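Local structure of D-mannose isomerase (Marinomonas mediterranea, 5X32) at residues Ala65-Asn70 against Leu126-Ser131; Phe117-Tyr122 against Met184-Ala189; Trp270-Ala275 against Tyr325-Asp330. The protein catalyses the reversible isomerization of D-mannose to D-fructose, also converts D-lyxose less efficiently, and cannot use D-glucose. One frame throughout, in Å; residues are numbered along the deposited sequence.

Contact 1: residues Ala65-Asn70 against Leu126-Ser131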
ATOM      1  N   ALA A  65       4.489  10.377  10.123  1.00 54.28           N
ATOM      2  CA  ALA A  65       4.270  10.726  11.521  1.00 58.36           C
ATOM      3  C   ALA A  65       4.953  12.050  11.845  1.00 59.23           C
ATOM      4  O   ALA A  65       4.441  12.861  12.606  1.00 56.18           O
ATOM      5  CB  ALA A  65       4.773   9.633  12.435  1.00 60.46           C
ATOM      6  N   TYR A  66       6.120  12.275  11.258  1.00 62.66           N
ATOM      7  CA  TYR A  66       6.810  13.525  11.511  1.00 64.88           C
ATOM      8  C   TYR A  66       6.069  14.689  10.876  1.00 63.77           C
ATOM      9  O   TYR A  66       5.967  15.765  11.457  1.00 67.93           O
ATOM     10  CB  TYR A  66       8.246  13.476  10.999  1.00 67.92           C
ATOM     11  CG  TYR A  66       8.911  14.832  11.002  1.00 72.12           C
ATOM     12  CD1 TYR A  66       9.355  15.405  12.195  1.00 66.96           C
ATOM     13  CD2 TYR A  66       9.097  15.536   9.818  1.00 63.22           C
ATOM     14  CE1 TYR A  66       9.954  16.641  12.203  1.00 68.02           C
ATOM     15  CE2 TYR A  66       9.699  16.770   9.815  1.00 67.02           C
ATOM     16  CZ  TYR A  66      10.129  17.320  11.009  1.00 73.01           C
ATOM     17  OH  TYR A  66      10.730  18.559  11.004  1.00 73.34           O
ATOM     18  N   LEU A  67       5.545  14.469   9.681  1.00 61.49           N
ATOM     19  CA  LEU A  67       4.838  15.525   8.981  1.00 61.12           C
ATOM     20  C   LEU A  67       3.568  15.918   9.722  1.00 66.17           C
ATOM     21  O   LEU A  67       3.139  17.070   9.636  1.00 66.43           O
ATOM     22  CB  LEU A  67       4.517  15.092   7.552  1.00 59.11           C
ATOM     23  CG  LEU A  67       5.756  15.132   6.658  1.00 64.76           C
ATOM     24  CD1 LEU A  67       5.490  14.580   5.274  1.00 57.69           C
ATOM     25  CD2 LEU A  67       6.331  16.555   6.595  1.00 61.21           C
ATOM     26  N   HIS A  68       2.971  14.975  10.454  1.00 64.08           N
ATOM     27  CA  HIS A  68       1.706  15.274  11.140  1.00 64.61           C
ATOM     28  C   HIS A  68       1.830  15.671  12.611  1.00 63.11           C
ATOM     29  O   HIS A  68       1.041  16.476  13.102  1.00 56.00           O
ATOM     30  CB  HIS A  68       0.754  14.089  11.027  1.00 57.44           C
ATOM     31  CG  HIS A  68       0.167  13.922   9.662  1.00 66.80           C
ATOM     32  ND1 HIS A  68       0.882  13.405   8.603  1.00 68.66           N
ATOM     33  CD2 HIS A  68      -1.063  14.219   9.178  1.00 62.69           C
ATOM     34  CE1 HIS A  68       0.109  13.367   7.531  1.00 64.52           C
ATOM     35  NE2 HIS A  68      -1.076  13.856   7.853  1.00 57.06           N
ATOM     36  N   THR A  69       2.801  15.101  13.314  1.00 66.23           N
ATOM     37  CA  THR A  69       2.965  15.372  14.741  1.00 65.57           C
ATOM     38  C   THR A  69       4.103  16.320  14.993  1.00 65.77           C
ATOM     39  O   THR A  69       4.237  16.859  16.098  1.00 69.46           O
ATOM     40  CB  THR A  69       3.244  14.099  15.557  1.00 68.46           C
ATOM     41  OG1 THR A  69       4.520  13.550  15.176  1.00 64.03           O
ATOM     42  CG2 THR A  69       2.126  13.076  15.360  1.00 68.80           C
ATOM     43  N   ASN A  70       4.952  16.474  13.982  1.00 61.76           N
ATOM     44  CA  ASN A  70       6.166  17.279  14.104  1.00 72.55           C
ATOM     45  C   ASN A  70       7.133  16.863  15.238  1.00 70.54           C
ATOM     46  O   ASN A  70       7.961  17.656  15.677  1.00 72.09           O
ATOM     47  CB  ASN A  70       5.776  18.739  14.287  1.00 71.74           C
ATOM     48  CG  ASN A  70       6.896  19.662  13.964  1.00 68.43           C
ATOM     49  OD1 ASN A  70       7.635  19.431  13.009  1.00 72.23           O
ATOM     50  ND2 ASN A  70       7.058  20.703  14.770  1.00 69.38           N
ATOM     51  N   LEU A 126      12.055  13.517   0.770  1.00 62.85           N
ATOM     52  CA  LEU A 126      12.020  14.871   0.252  1.00 66.81           C
ATOM     53  C   LEU A 126      11.117  15.777   1.075  1.00 68.23           C
ATOM     54  O   LEU A 126      11.544  16.867   1.467  1.00 73.92           O
ATOM     55  CB  LEU A 126      11.561  14.888  -1.205  1.00 63.88           C
ATOM     56  CG  LEU A 126      11.555  16.284  -1.825  1.00 67.21           C
ATOM     57  CD1 LEU A 126      12.960  16.775  -1.952  1.00 69.01           C
ATOM     58  CD2 LEU A 126      10.858  16.305  -3.165  1.00 67.63           C
ATOM     59  N   GLN A 127       9.894  15.324   1.362  1.00 63.15           N
ATOM     60  CA  GLN A 127       8.947  16.210   2.024  1.00 68.35           C
ATOM     61  C   GLN A 127       9.395  16.491   3.439  1.00 65.99           C
ATOM     62  O   GLN A 127       8.928  17.465   4.009  1.00 65.56           O
ATOM     63  CB  GLN A 127       7.525  15.659   2.098  1.00 70.07           C
ATOM     64  CG  GLN A 127       7.214  14.576   1.127  1.00 72.03           C
ATOM     65  CD  GLN A 127       5.722  14.443   0.856  1.00 77.26           C
ATOM     66  OE1 GLN A 127       5.097  15.282   0.189  1.00 84.05           O
ATOM     67  NE2 GLN A 127       5.105  13.514   1.574  1.00 79.76           N
ATOM     68  N   ILE A 128      10.214  15.624   4.048  1.00 62.93           N
ATOM     69  CA  ILE A 128      10.758  15.987   5.372  1.00 61.56           C
ATOM     70  C   ILE A 128      12.120  16.739   5.286  1.00 72.41           C
ATOM     71  O   ILE A 128      12.796  16.977   6.301  1.00 68.76           O
ATOM     72  CB  ILE A 128      10.934  14.762   6.323  1.00 60.11           C
ATOM     73  CG1 ILE A 128      11.844  13.677   5.739  1.00 61.72           C
ATOM     74  CG2 ILE A 128       9.601  14.157   6.678  1.00 67.23           C
ATOM     75  CD1 ILE A 128      12.174  12.556   6.741  1.00 55.85           C
ATOM     76  N   GLY A 129      12.505  17.116   4.071  1.00 69.53           N
ATOM     77  CA  GLY A 129      13.580  18.066   3.861  1.00 69.36           C
ATOM     78  C   GLY A 129      14.915  17.550   3.353  1.00 78.81           C
ATOM     79  O   GLY A 129      15.885  18.311   3.263  1.00 79.29           O
ATOM     80  N   LEU A 130      14.974  16.288   2.951  1.00 76.20           N
ATOM     81  CA  LEU A 130      16.196  15.814   2.332  1.00 70.62           C
ATOM     82  C   LEU A 130      16.111  16.272   0.896  1.00 76.83           C
ATOM     83  O   LEU A 130      15.512  15.593   0.054  1.00 76.47           O
ATOM     84  CB  LEU A 130      16.339  14.296   2.420  1.00 72.86           C
ATOM     85  CG  LEU A 130      17.009  13.709   3.669  1.00 70.58           C
ATOM     86  CD1 LEU A 130      16.193  14.020   4.914  1.00 72.34           C
ATOM     87  CD2 LEU A 130      17.242  12.203   3.533  1.00 60.06           C
ATOM     88  N   SER A 131      16.702  17.440   0.635  1.00 79.80           N
ATOM     89  CA  SER A 131      16.620  18.129  -0.655  1.00 73.79           C
ATOM     90  C   SER A 131      17.019  17.203  -1.787  1.00 72.41           C
ATOM     91  O   SER A 131      16.516  17.301  -2.908  1.00 69.14           O
ATOM     92  CB  SER A 131      17.508  19.370  -0.649  1.00 74.47           C
ATOM     93  OG  SER A 131      17.525  19.971   0.634  1.00 78.76           O
TER
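Next to Y66 and L67, which pack against I128, the carbonyl O of A65 is gripped twice from within its own helix. T69 N donates to A65 O at 2.9 Å, and T69 OG1 to the same O at 2.7 Å. They reach it from opposite faces of its carbonyl plane, the hydroxyl lying about 40° out of that plane. T69 OG1 also bonds to I71 N, so it ties the helix end to the residues that follow. Packing across the contact is mostly between apolar groups. CG2 of I128 meets Y66 CD2 at 3.5 Å, coming obliquely to the ring, and also lies 4.0 Å from L67 CG. CG1 of I128 takes the crowded position between N and C (chi1 58°), while CG2 faces the two helix residues. L67 reaches back to Q127, the last helical residue. Its CD2 lies 3.8 Å from Q127 O, and its CD1 rests on CB and NE2 of Q127, the two chains crossing at about a right angle. I128 also touches A63 and A78. Just beyond, G129 (positive phi) is the C-prime residue of a Schellman motif ending helix 112-127. Two neighbouring helix ends meet within the (alpha/alpha)6 barrel of this epimerase family.

Contact 2: residues Phe117-Tyr122 against Met184-Ala189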
ATOM      1  N   PHE A 117       7.996   1.231  -4.180  1.00 51.12           N
ATOM      2  CA  PHE A 117       8.069   1.648  -2.783  1.00 50.91           C
ATOM      3  C   PHE A 117       9.356   2.433  -2.479  1.00 53.86           C
ATOM      4  O   PHE A 117       9.392   3.256  -1.548  1.00 49.80           O
ATOM      5  CB  PHE A 117       7.913   0.451  -1.855  1.00 50.51           C
ATOM      6  CG  PHE A 117       6.488   0.181  -1.492  1.00 45.99           C
ATOM      7  CD1 PHE A 117       5.810   1.041  -0.652  1.00 44.07           C
ATOM      8  CD2 PHE A 117       5.825  -0.927  -1.991  1.00 50.43           C
ATOM      9  CE1 PHE A 117       4.485   0.813  -0.325  1.00 48.00           C
ATOM     10  CE2 PHE A 117       4.494  -1.163  -1.667  1.00 54.75           C
ATOM     11  CZ  PHE A 117       3.829  -0.294  -0.824  1.00 51.58           C
ATOM     12  N   VAL A 118      10.399   2.213  -3.284  1.00 56.57           N
ATOM     13  CA  VAL A 118      11.626   2.987  -3.164  1.00 50.91           C
ATOM     14  C   VAL A 118      11.332   4.456  -3.514  1.00 53.59           C
ATOM     15  O   VAL A 118      11.724   5.375  -2.772  1.00 53.09           O
ATOM     16  CB  VAL A 118      12.747   2.428  -4.072  1.00 57.66           C
ATOM     17  CG1 VAL A 118      13.911   3.424  -4.179  1.00 51.77           C
ATOM     18  CG2 VAL A 118      13.269   1.120  -3.511  1.00 56.72           C
ATOM     19  N   ILE A 119      10.598   4.670  -4.608  1.00 50.81           N
ATOM     20  CA  ILE A 119      10.149   6.010  -4.983  1.00 51.77           C
ATOM     21  C   ILE A 119       9.256   6.639  -3.908  1.00 54.76           C
ATOM     22  O   ILE A 119       9.425   7.808  -3.559  1.00 56.29           O
ATOM     23  CB  ILE A 119       9.394   5.986  -6.331  1.00 57.10           C
ATOM     24  CG1 ILE A 119      10.389   5.837  -7.479  1.00 62.03           C
ATOM     25  CG2 ILE A 119       8.582   7.260  -6.535  1.00 59.62           C
ATOM     26  CD1 ILE A 119       9.753   5.677  -8.821  1.00 56.45           C
ATOM     27  N   LEU A 120       8.338   5.853  -3.353  1.00 51.71           N
ATOM     28  CA  LEU A 120       7.470   6.347  -2.287  1.00 55.23           C
ATOM     29  C   LEU A 120       8.285   6.844  -1.096  1.00 53.55           C
ATOM     30  O   LEU A 120       8.071   7.966  -0.582  1.00 57.07           O
ATOM     31  CB  LEU A 120       6.502   5.250  -1.839  1.00 51.64           C
ATOM     32  CG  LEU A 120       5.497   5.691  -0.779  1.00 53.81           C
ATOM     33  CD1 LEU A 120       4.444   6.618  -1.370  1.00 53.80           C
ATOM     34  CD2 LEU A 120       4.878   4.490  -0.071  1.00 58.78           C
ATOM     35  N   ALA A 121       9.241   6.015  -0.681  1.00 50.60           N
ATOM     36  CA  ALA A 121      10.123   6.364   0.429  1.00 56.61           C
ATOM     37  C   ALA A 121      10.931   7.632   0.115  1.00 59.41           C
ATOM     38  O   ALA A 121      11.046   8.514   0.968  1.00 65.10           O
ATOM     39  CB  ALA A 121      11.061   5.208   0.765  1.00 53.38           C
ATOM     40  N   TYR A 122      11.462   7.750  -1.103  1.00 54.86           N
ATOM     41  CA  TYR A 122      12.214   8.969  -1.444  1.00 64.65           C
ATOM     42  C   TYR A 122      11.323  10.206  -1.439  1.00 68.05           C
ATOM     43  O   TYR A 122      11.775  11.256  -0.971  1.00 63.30           O
ATOM     44  CB  TYR A 122      12.936   8.840  -2.802  1.00 61.47           C
ATOM     45  CG  TYR A 122      14.131   7.910  -2.730  1.00 58.15           C
ATOM     46  CD1 TYR A 122      14.752   7.665  -1.517  1.00 51.45           C
ATOM     47  CD2 TYR A 122      14.599   7.239  -3.856  1.00 54.77           C
ATOM     48  CE1 TYR A 122      15.824   6.808  -1.423  1.00 58.86           C
ATOM     49  CE2 TYR A 122      15.677   6.376  -3.773  1.00 52.72           C
ATOM     50  CZ  TYR A 122      16.288   6.166  -2.549  1.00 55.60           C
ATOM     51  OH  TYR A 122      17.358   5.306  -2.425  1.00 55.30           O
ATOM     52  N   MET A 184       2.053   9.509  -7.630  1.00 54.48           N
ATOM     53  CA  MET A 184       1.295  10.619  -7.037  1.00 53.82           C
ATOM     54  C   MET A 184       2.026  11.250  -5.843  1.00 62.40           C
ATOM     55  O   MET A 184       2.038  12.482  -5.679  1.00 60.06           O
ATOM     56  CB  MET A 184      -0.077  10.163  -6.585  1.00 54.78           C
ATOM     57  CG  MET A 184      -1.045   9.964  -7.725  1.00 65.14           C
ATOM     58  SD  MET A 184      -2.602   9.307  -7.141  1.00 67.33           S
ATOM     59  CE  MET A 184      -3.076  10.675  -6.132  1.00 52.18           C
ATOM     60  N   SER A 185       2.649  10.409  -5.015  1.00 60.40           N
ATOM     61  CA  SER A 185       3.416  10.924  -3.883  1.00 57.93           C
ATOM     62  C   SER A 185       4.573  11.795  -4.390  1.00 66.87           C
ATOM     63  O   SER A 185       4.913  12.843  -3.808  1.00 62.26           O
ATOM     64  CB  SER A 185       3.951   9.774  -3.032  1.00 58.66           C
ATOM     65  OG  SER A 185       4.635  10.250  -1.884  1.00 69.37           O
ATOM     66  N   ALA A 186       5.156  11.355  -5.502  1.00 64.04           N
ATOM     67  CA  ALA A 186       6.277  12.051  -6.106  1.00 65.33           C
ATOM     68  C   ALA A 186       5.813  13.395  -6.651  1.00 67.46           C
ATOM     69  O   ALA A 186       6.485  14.405  -6.476  1.00 71.28           O
ATOM     70  CB  ALA A 186       6.897  11.207  -7.213  1.00 62.02           C
ATOM     71  N   PHE A 187       4.675  13.405  -7.332  1.00 66.41           N
ATOM     72  CA  PHE A 187       4.122  14.660  -7.821  1.00 70.06           C
ATOM     73  C   PHE A 187       3.814  15.639  -6.689  1.00 67.81           C
ATOM     74  O   PHE A 187       4.024  16.829  -6.834  1.00 72.14           O
ATOM     75  CB  PHE A 187       2.871  14.430  -8.662  1.00 67.93           C
ATOM     76  CG  PHE A 187       2.170  15.700  -9.032  1.00 73.61           C
ATOM     77  CD1 PHE A 187       2.740  16.571  -9.946  1.00 74.15           C
ATOM     78  CD2 PHE A 187       0.950  16.032  -8.475  1.00 75.99           C
ATOM     79  CE1 PHE A 187       2.104  17.750 -10.295  1.00 73.29           C
ATOM     80  CE2 PHE A 187       0.309  17.211  -8.828  1.00 76.74           C
ATOM     81  CZ  PHE A 187       0.887  18.068  -9.736  1.00 68.21           C
ATOM     82  N   ASP A 188       3.267  15.159  -5.582  1.00 67.75           N
ATOM     83  CA  ASP A 188       3.005  16.068  -4.469  1.00 68.91           C
ATOM     84  C   ASP A 188       4.309  16.637  -3.904  1.00 77.45           C
ATOM     85  O   ASP A 188       4.400  17.825  -3.576  1.00 76.36           O
ATOM     86  CB  ASP A 188       2.238  15.363  -3.347  1.00 72.70           C
ATOM     87  CG  ASP A 188       0.776  15.107  -3.679  1.00 76.49           C
ATOM     88  OD1 ASP A 188       0.259  15.588  -4.720  1.00 78.70           O
ATOM     89  OD2 ASP A 188       0.131  14.425  -2.857  1.00 79.31           O
ATOM     90  N   ALA A 189       5.321  15.782  -3.809  1.00 70.87           N
ATOM     91  CA  ALA A 189       6.575  16.176  -3.201  1.00 68.92           C
ATOM     92  C   ALA A 189       7.403  17.101  -4.085  1.00 75.40           C
ATOM     93  O   ALA A 189       8.161  17.941  -3.573  1.00 75.39           O
ATOM     94  CB  ALA A 189       7.389  14.937  -2.838  1.00 76.67           C
TER
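L120 and S185 bring helices 112-127 and 173-190 together, both in the inner ring expected of the family's (alpha/alpha)6 barrel. Their CA atoms are 6.3 Å apart, a close approach that suits the small side chains of S185 and A186. The CB of S185 points at the other helix. The CB of L120 does not, but the end of the side chain turns nearer. CG lies anti to the backbone N (chi1 -177°), and the CD1 branch then carries the contact. This methyl, L120 CD1, reaches S185 CB at 3.6 Å and lies alongside the hydroxyl as well, 3.7 Å from S185 OG. The serine is therefore met over both its carbon and its oxygen, by van der Waals packing alone. S123, one turn on in helix 112-127, continues the seam by touching S185 and A186. F60 of helix 52-69 also packs on L120. On the far side of helix 173-190, D188 forms a salt bridge with R265. Three of the four touching residues are buried. One residue before L120 and one after S185, I119 and A186 form a looser pair with their CB bonds turned to the side. There the methyl I119 CG2 faces A186 CB at 4.3 Å.

Contact 3: residues Trp270-Ala275 against Tyr325-Asp330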
ATOM      1  N   TRP A 270     -14.378  10.037 -16.005  1.00 60.77           N
ATOM      2  CA  TRP A 270     -14.663   8.622 -15.726  1.00 59.58           C
ATOM      3  C   TRP A 270     -14.170   8.163 -14.337  1.00 61.87           C
ATOM      4  O   TRP A 270     -14.543   7.081 -13.863  1.00 54.38           O
ATOM      5  CB  TRP A 270     -14.044   7.719 -16.800  1.00 62.35           C
ATOM      6  CG  TRP A 270     -12.528   7.729 -16.835  1.00 63.38           C
ATOM      7  CD1 TRP A 270     -11.742   8.574 -17.549  1.00 64.20           C
ATOM      8  CD2 TRP A 270     -11.630   6.836 -16.146  1.00 66.52           C
ATOM      9  NE1 TRP A 270     -10.416   8.281 -17.345  1.00 69.62           N
ATOM     10  CE2 TRP A 270     -10.320   7.217 -16.490  1.00 67.50           C
ATOM     11  CE3 TRP A 270     -11.808   5.765 -15.266  1.00 67.44           C
ATOM     12  CZ2 TRP A 270      -9.191   6.559 -15.991  1.00 66.07           C
ATOM     13  CZ3 TRP A 270     -10.677   5.118 -14.764  1.00 63.65           C
ATOM     14  CH2 TRP A 270      -9.392   5.517 -15.134  1.00 62.22           C
ATOM     15  N   TYR A 271     -13.348   8.987 -13.683  1.00 64.16           N
ATOM     16  CA  TYR A 271     -12.758   8.622 -12.391  1.00 58.36           C
ATOM     17  C   TYR A 271     -13.812   8.227 -11.356  1.00 59.26           C
ATOM     18  O   TYR A 271     -13.799   7.104 -10.836  1.00 53.17           O
ATOM     19  CB  TYR A 271     -11.921   9.770 -11.848  1.00 55.32           C
ATOM     20  CG  TYR A 271     -10.553   9.866 -12.464  1.00 60.19           C
ATOM     21  CD1 TYR A 271     -10.082   8.876 -13.314  1.00 59.98           C
ATOM     22  CD2 TYR A 271      -9.722  10.953 -12.197  1.00 59.33           C
ATOM     23  CE1 TYR A 271      -8.819   8.966 -13.875  1.00 60.54           C
ATOM     24  CE2 TYR A 271      -8.467  11.050 -12.750  1.00 57.34           C
ATOM     25  CZ  TYR A 271      -8.020  10.055 -13.594  1.00 60.53           C
ATOM     26  OH  TYR A 271      -6.771  10.141 -14.164  1.00 65.10           O
ATOM     27  N   LEU A 272     -14.730   9.149 -11.070  1.00 58.44           N
ATOM     28  CA  LEU A 272     -15.723   8.919 -10.028  1.00 52.03           C
ATOM     29  C   LEU A 272     -16.692   7.784 -10.353  1.00 53.61           C
ATOM     30  O   LEU A 272     -16.953   6.965  -9.486  1.00 56.03           O
ATOM     31  CB  LEU A 272     -16.494  10.202  -9.731  1.00 50.92           C
ATOM     32  CG  LEU A 272     -17.499  10.069  -8.598  1.00 53.28           C
ATOM     33  CD1 LEU A 272     -16.766   9.658  -7.328  1.00 52.00           C
ATOM     34  CD2 LEU A 272     -18.200  11.390  -8.377  1.00 52.91           C
ATOM     35  N   PRO A 273     -17.246   7.727 -11.586  1.00 58.24           N
ATOM     36  CA  PRO A 273     -18.091   6.554 -11.842  1.00 52.97           C
ATOM     37  C   PRO A 273     -17.338   5.219 -11.746  1.00 51.56           C
ATOM     38  O   PRO A 273     -17.925   4.216 -11.331  1.00 53.40           O
ATOM     39  CB  PRO A 273     -18.595   6.785 -13.269  1.00 49.55           C
ATOM     40  CG  PRO A 273     -18.567   8.245 -13.430  1.00 50.16           C
ATOM     41  CD  PRO A 273     -17.406   8.747 -12.639  1.00 52.54           C
ATOM     42  N   LYS A 274     -16.073   5.186 -12.151  1.00 49.98           N
ATOM     43  CA  LYS A 274     -15.331   3.934 -12.079  1.00 50.94           C
ATOM     44  C   LYS A 274     -15.035   3.563 -10.612  1.00 55.03           C
ATOM     45  O   LYS A 274     -15.238   2.409 -10.209  1.00 52.00           O
ATOM     46  CB  LYS A 274     -14.055   4.009 -12.911  1.00 45.83           C
ATOM     47  CG  LYS A 274     -13.333   2.675 -13.029  1.00 48.28           C
ATOM     48  CD  LYS A 274     -14.192   1.614 -13.743  1.00 56.44           C
ATOM     49  CE  LYS A 274     -13.360   0.390 -14.171  1.00 54.05           C
ATOM     50  NZ  LYS A 274     -14.125  -0.793 -14.690  1.00 53.37           N
ATOM     51  N   ALA A 275     -14.568   4.533  -9.821  1.00 46.96           N
ATOM     52  CA  ALA A 275     -14.369   4.333  -8.384  1.00 55.16           C
ATOM     53  C   ALA A 275     -15.659   3.809  -7.735  1.00 56.77           C
ATOM     54  O   ALA A 275     -15.658   2.855  -6.933  1.00 53.01           O
ATOM     55  CB  ALA A 275     -13.909   5.641  -7.707  1.00 52.86           C
ATOM     56  N   TYR A 325     -17.594   8.953  -0.132  1.00 54.19           N
ATOM     57  CA  TYR A 325     -18.638   9.658   0.572  1.00 52.47           C
ATOM     58  C   TYR A 325     -18.410  11.159   0.407  1.00 57.43           C
ATOM     59  O   TYR A 325     -19.374  11.915   0.240  1.00 55.81           O
ATOM     60  CB  TYR A 325     -18.693   9.245   2.042  1.00 55.52           C
ATOM     61  CG  TYR A 325     -19.566  10.161   2.855  1.00 59.04           C
ATOM     62  CD1 TYR A 325     -20.932  10.260   2.606  1.00 60.96           C
ATOM     63  CD2 TYR A 325     -19.017  10.971   3.836  1.00 53.60           C
ATOM     64  CE1 TYR A 325     -21.731  11.125   3.332  1.00 59.60           C
ATOM     65  CE2 TYR A 325     -19.801  11.831   4.561  1.00 59.90           C
ATOM     66  CZ  TYR A 325     -21.155  11.909   4.312  1.00 61.47           C
ATOM     67  OH  TYR A 325     -21.928  12.777   5.047  1.00 61.41           O
ATOM     68  N   LYS A 326     -17.150  11.604   0.424  1.00 54.79           N
ATOM     69  CA  LYS A 326     -16.904  13.030   0.205  1.00 58.46           C
ATOM     70  C   LYS A 326     -17.281  13.430  -1.221  1.00 57.08           C
ATOM     71  O   LYS A 326     -17.823  14.510  -1.448  1.00 60.64           O
ATOM     72  CB  LYS A 326     -15.453  13.416   0.488  1.00 52.09           C
ATOM     73  CG  LYS A 326     -14.981  13.090   1.883  1.00 62.15           C
ATOM     74  CD  LYS A 326     -15.809  13.821   2.934  1.00 65.00           C
ATOM     75  CE  LYS A 326     -15.548  15.315   2.949  1.00 64.80           C
ATOM     76  NZ  LYS A 326     -16.412  15.974   3.975  1.00 67.74           N
ATOM     77  N   ALA A 327     -16.993  12.549  -2.172  1.00 54.06           N
ATOM     78  CA  ALA A 327     -17.225  12.816  -3.588  1.00 48.81           C
ATOM     79  C   ALA A 327     -18.699  12.846  -3.972  1.00 53.84           C
ATOM     80  O   ALA A 327     -19.099  13.607  -4.842  1.00 56.74           O
ATOM     81  CB  ALA A 327     -16.520  11.770  -4.420  1.00 43.35           C
ATOM     82  N   THR A 328     -19.518  12.067  -3.284  1.00 51.49           N
ATOM     83  CA  THR A 328     -20.880  11.868  -3.747  1.00 53.92           C
ATOM     84  C   THR A 328     -21.924  12.353  -2.758  1.00 58.52           C
ATOM     85  O   THR A 328     -23.047  12.677  -3.154  1.00 58.23           O
ATOM     86  CB  THR A 328     -21.137  10.381  -4.033  1.00 52.42           C
ATOM     87  OG1 THR A 328     -21.011   9.643  -2.808  1.00 56.85           O
ATOM     88  CG2 THR A 328     -20.120   9.851  -5.035  1.00 49.93           C
ATOM     89  N   LYS A 329     -21.536  12.398  -1.479  1.00 57.89           N
ATOM     90  CA  LYS A 329     -22.423  12.694  -0.348  1.00 49.35           C
ATOM     91  C   LYS A 329     -23.505  11.638  -0.229  1.00 44.53           C
ATOM     92  O   LYS A 329     -24.457  11.782   0.523  1.00 47.55           O
ATOM     93  CB  LYS A 329     -23.027  14.088  -0.453  1.00 46.18           C
ATOM     94  CG  LYS A 329     -21.983  15.191  -0.556  1.00 56.44           C
ATOM     95  CD  LYS A 329     -21.106  15.305   0.704  1.00 66.80           C
ATOM     96  CE  LYS A 329     -20.072  16.438   0.570  1.00 73.85           C
ATOM     97  NZ  LYS A 329     -19.346  16.731   1.839  1.00 76.87           N
ATOM     98  N   ASP A 330     -23.343  10.561  -0.973  1.00 47.92           N
ATOM     99  CA  ASP A 330     -24.187   9.405  -0.791  1.00 53.72           C
ATOM    100  C   ASP A 330     -23.910   8.844   0.607  1.00 52.84           C
ATOM    101  O   ASP A 330     -22.785   8.424   0.886  1.00 52.25           O
ATOM    102  CB  ASP A 330     -23.910   8.371  -1.890  1.00 45.69           C
ATOM    103  CG  ASP A 330     -24.818   7.162  -1.799  1.00 58.36           C
ATOM    104  OD1 ASP A 330     -25.534   7.006  -0.783  1.00 54.71           O
ATOM    105  OD2 ASP A 330     -24.788   6.333  -2.740  1.00 68.58           O
TER
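L272 meets A327 and T328, and the flat rings of the two segments pack elsewhere. One face of the W270 ring carries Y271 CD1, 3.5 Å above its centre, and K274 CB lies in plane at its edge. The Y271 ring has W270 CZ2 at its edge, and the Y325 ring has D330 C. The small surface contact joins helix 271-286 to the C-terminal end of helix 311-328, two helices of the (alpha/alpha)6 barrel. The CB of L272 points at the other helix, with CG anti to the backbone N (chi1 -177°). L272 CD1 touches A327 CB at 3.6 Å and T328 CG2 at 4.1 Å. On the threonine, OG1 sits between N and C (chi1 63°). It bonds to L324 O one turn back and accepts from D330 N, 3.1 Å away, making an ST turn at the helix end. With an alanine here, the N-H of D330 would probably lose its side-chain acceptor and a gap would open beside the L272 methyls. D330 is the N-cap of helix 331-347, its OD1 bonded to T332 N. The other methyl of L272, CD2, lies 4.2 Å from T328 CG2.

Overall arrangement
Contacts 1 and 2 share helix 112-127 and adjoin, their centres 13 Å apart. L126 and Q127 of contact 1 pack on A189 of contact 2, with Q127 OE1 3.8 Å from A189 CA. Their segments alternate along the chain. Helix 112-127 meets helix 52-69 in contact 1 and helix 173-190 in contact 2. Contact 3 follows later in sequence and stands apart, its centre 30 Å from that of contact 1 and 25 Å from that of contact 2. Contact 2 is the one near the probable catalytic site: the side chain of L120 lies about 9 Å from that of H380, a proton donor/acceptor inferred by similarity. Contacts 1 and 3 lie away from it.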